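PDB 3G5S: methylenetetrahydrofolate--tRNA-(uracil-5-)-methyltransferase trmFO from Thermus thermophilus, which catalyses the folate- and FAD-dependent methylation of uridine 54 in tRNA to 5-methyluridine, drawing reducing power from NADH or NADPH. Local coordinates for residues A[126-131]-A[359-364]. Numbering follows the deposited sequence.
Sequences PGITVL and RKALGL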
loop_
_atom_site.group_PDB
_atom_site.type_symbol
_atom_site.label_atom_id
_atom_site.label_comp_id
_atom_site.label_asym_id
_atom_site.label_seq_id
_atom_site.Cartn_x
_atom_site.Cartn_y
_atom_site.Cartn_z
ATOM N N PRO A 126 7.401 23.899 -9.157
ATOM C CA PRO A 126 8.220 23.634 -10.340
ATOM C C PRO A 126 9.555 23.006 -9.947
ATOM O O PRO A 126 9.936 23.003 -8.775
ATOM C CB PRO A 126 8.423 25.031 -10.918
ATOM C CG PRO A 126 8.537 25.883 -9.700
ATOM C CD PRO A 126 7.547 25.293 -8.700
ATOM N N GLY A 127 10.254 22.476 -10.935
ATOM C CA GLY A 127 11.549 21.880 -10.692
ATOM C C GLY A 127 11.431 20.498 -10.082
ATOM O O GLY A 127 10.338 19.977 -9.859
ATOM N N ILE A 128 12.571 19.889 -9.803
ATOM C CA ILE A 128 12.574 18.541 -9.249
ATOM C C ILE A 128 11.885 18.547 -7.890
ATOM O O ILE A 128 12.264 19.311 -6.998
ATOM C CB ILE A 128 14.004 17.992 -9.153
ATOM C CG1 ILE A 128 14.645 17.946 -10.545
ATOM C CG2 ILE A 128 13.990 16.613 -8.529
ATOM C CD1 ILE A 128 16.135 17.647 -10.528
ATOM N N THR A 129 10.878 17.682 -7.742
ATOM C CA THR A 129 9.960 17.752 -6.614
ATOM C C THR A 129 9.425 16.367 -6.279
ATOM O O THR A 129 9.005 15.624 -7.172
ATOM C CB THR A 129 8.757 18.669 -6.970
ATOM O OG1 THR A 129 9.216 20.013 -7.137
ATOM C CG2 THR A 129 7.700 18.650 -5.893
ATOM N N VAL A 130 9.425 16.036 -4.989
ATOM C CA VAL A 130 8.772 14.835 -4.476
ATOM C C VAL A 130 7.532 15.243 -3.686
ATOM O O VAL A 130 7.624 16.053 -2.761
ATOM C CB VAL A 130 9.717 14.046 -3.539
ATOM C CG1 VAL A 130 9.010 12.811 -2.981
ATOM C CG2 VAL A 130 10.993 13.653 -4.269
ATOM N N LEU A 131 6.379 14.688 -4.058
ATOM C CA LEU A 131 5.129 14.916 -3.332
ATOM C C LEU A 131 4.872 13.760 -2.372
ATOM O O LEU A 131 4.826 12.606 -2.781
ATOM C CB LEU A 131 3.962 15.038 -4.306
ATOM C CG LEU A 131 4.097 16.129 -5.366
ATOM C CD1 LEU A 131 2.900 16.088 -6.280
ATOM C CD2 LEU A 131 4.267 17.515 -4.741
ATOM N N ARG A 359 19.178 11.475 -8.165
ATOM C CA ARG A 359 19.816 11.095 -9.419
ATOM C C ARG A 359 19.471 12.061 -10.551
ATOM O O ARG A 359 20.334 12.466 -11.329
ATOM C CB ARG A 359 19.495 9.638 -9.771
ATOM C CG ARG A 359 20.182 8.655 -8.813
ATOM C CD ARG A 359 19.774 7.198 -9.070
ATOM N NE ARG A 359 20.093 6.765 -10.426
ATOM C CZ ARG A 359 21.291 6.341 -10.820
ATOM N NH1 ARG A 359 21.481 5.994 -12.082
ATOM N NH2 ARG A 359 22.298 6.258 -9.958
ATOM N N LYS A 360 18.208 12.475 -10.613
ATOM C CA LYS A 360 17.774 13.471 -11.606
ATOM C C LYS A 360 18.560 14.780 -11.478
ATOM O O LYS A 360 18.981 15.391 -12.480
ATOM C CB LYS A 360 16.286 13.773 -11.405
ATOM C CG LYS A 360 15.642 14.521 -12.565
ATOM C CD LYS A 360 15.673 13.664 -13.821
ATOM C CE LYS A 360 14.400 13.825 -14.647
ATOM N NZ LYS A 360 14.399 14.972 -15.588
ATOM N N ALA A 361 18.731 15.205 -10.235
ATOM C CA ALA A 361 19.482 16.419 -9.930
ATOM C C ALA A 361 20.932 16.303 -10.415
ATOM O O ALA A 361 21.562 17.307 -10.763
ATOM C CB ALA A 361 19.433 16.730 -8.449
ATOM N N LEU A 362 21.435 15.073 -10.430
ATOM C CA LEU A 362 22.801 14.745 -10.838
ATOM C C LEU A 362 22.887 14.405 -12.329
ATOM O O LEU A 362 23.960 14.078 -12.837
ATOM C CB LEU A 362 23.341 13.575 -10.003
ATOM C CG LEU A 362 23.517 13.856 -8.511
ATOM C CD1 LEU A 362 23.859 12.581 -7.762
ATOM C CD2 LEU A 362 24.581 14.919 -8.284
ATOM N N GLY A 363 21.758 14.489 -13.028
ATOM C CA GLY A 363 21.713 14.196 -14.450
ATOM C C GLY A 363 21.755 12.719 -14.793
ATOM O O GLY A 363 22.150 12.345 -15.899
ATOM N N LEU A 364 21.327 11.878 -13.856
ATOM C CA LEU A 364 21.389 10.432 -14.023
ATOM C C LEU A 364 19.997 9.822 -14.122
ATOM O O LEU A 364 19.049 10.319 -13.524
ATOM C CB LEU A 364 22.139 9.817 -12.847
ATOM C CG LEU A 364 23.538 10.371 -12.602
ATOM C CD1 LEU A 364 24.092 9.848 -11.286
ATOM C CD2 LEU A 364 24.470 10.032 -13.758
#
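Ile128 meets the last turn of helix 343-361 chiefly with its terminal methyl, CD1, a compact example of how one apolar side chain just before a central strand packs against the end of the helix that covers the sheet. Its CD1 rests on the helix backbone, 3.6 Å from the N of Ala361, and lies 4.0 Å from the Ala361 CB. Beside it lies the aliphatic base of Lys360, whose CG is 3.8 Å from the Ile128 CD1. The reach of Ile128 comes from an extended outer branch: chi2 of 170° carries CD1 straight out from the backbone to the helix. No hydrogen bond crosses between 126-131 and 359-364; the touch is van der Waals packing at the protein surface. Lys360 divides its roles along its length, for the CB and CG that face Ile128 lead into a chain bent at every later torsion, and NZ turns away to a salt bridge with Glu329.

Behind Ile128, the Thr129 OG1 donates a hydrogen bond to the Gly127 O at 2.9 Å, approaching from above the carbonyl plane, a local bond between the start of the strand and the loop before it; OG1 also meets Asn5 ND2. On the helix side, Gly363 takes a positive phi and closes a Schellman motif, its N 3.0 Å from the Lys360 O and the Leu364 N 2.8 Å from the Arg359 O. Val130 continues the packing inward, against Ala353 and Ala357. Strand 129-131 sits between 4-7 and 331-333 in the parallel sheet, so the contact belongs to the helix-on-sheet layering of a Rossmann-type FAD-binding fold.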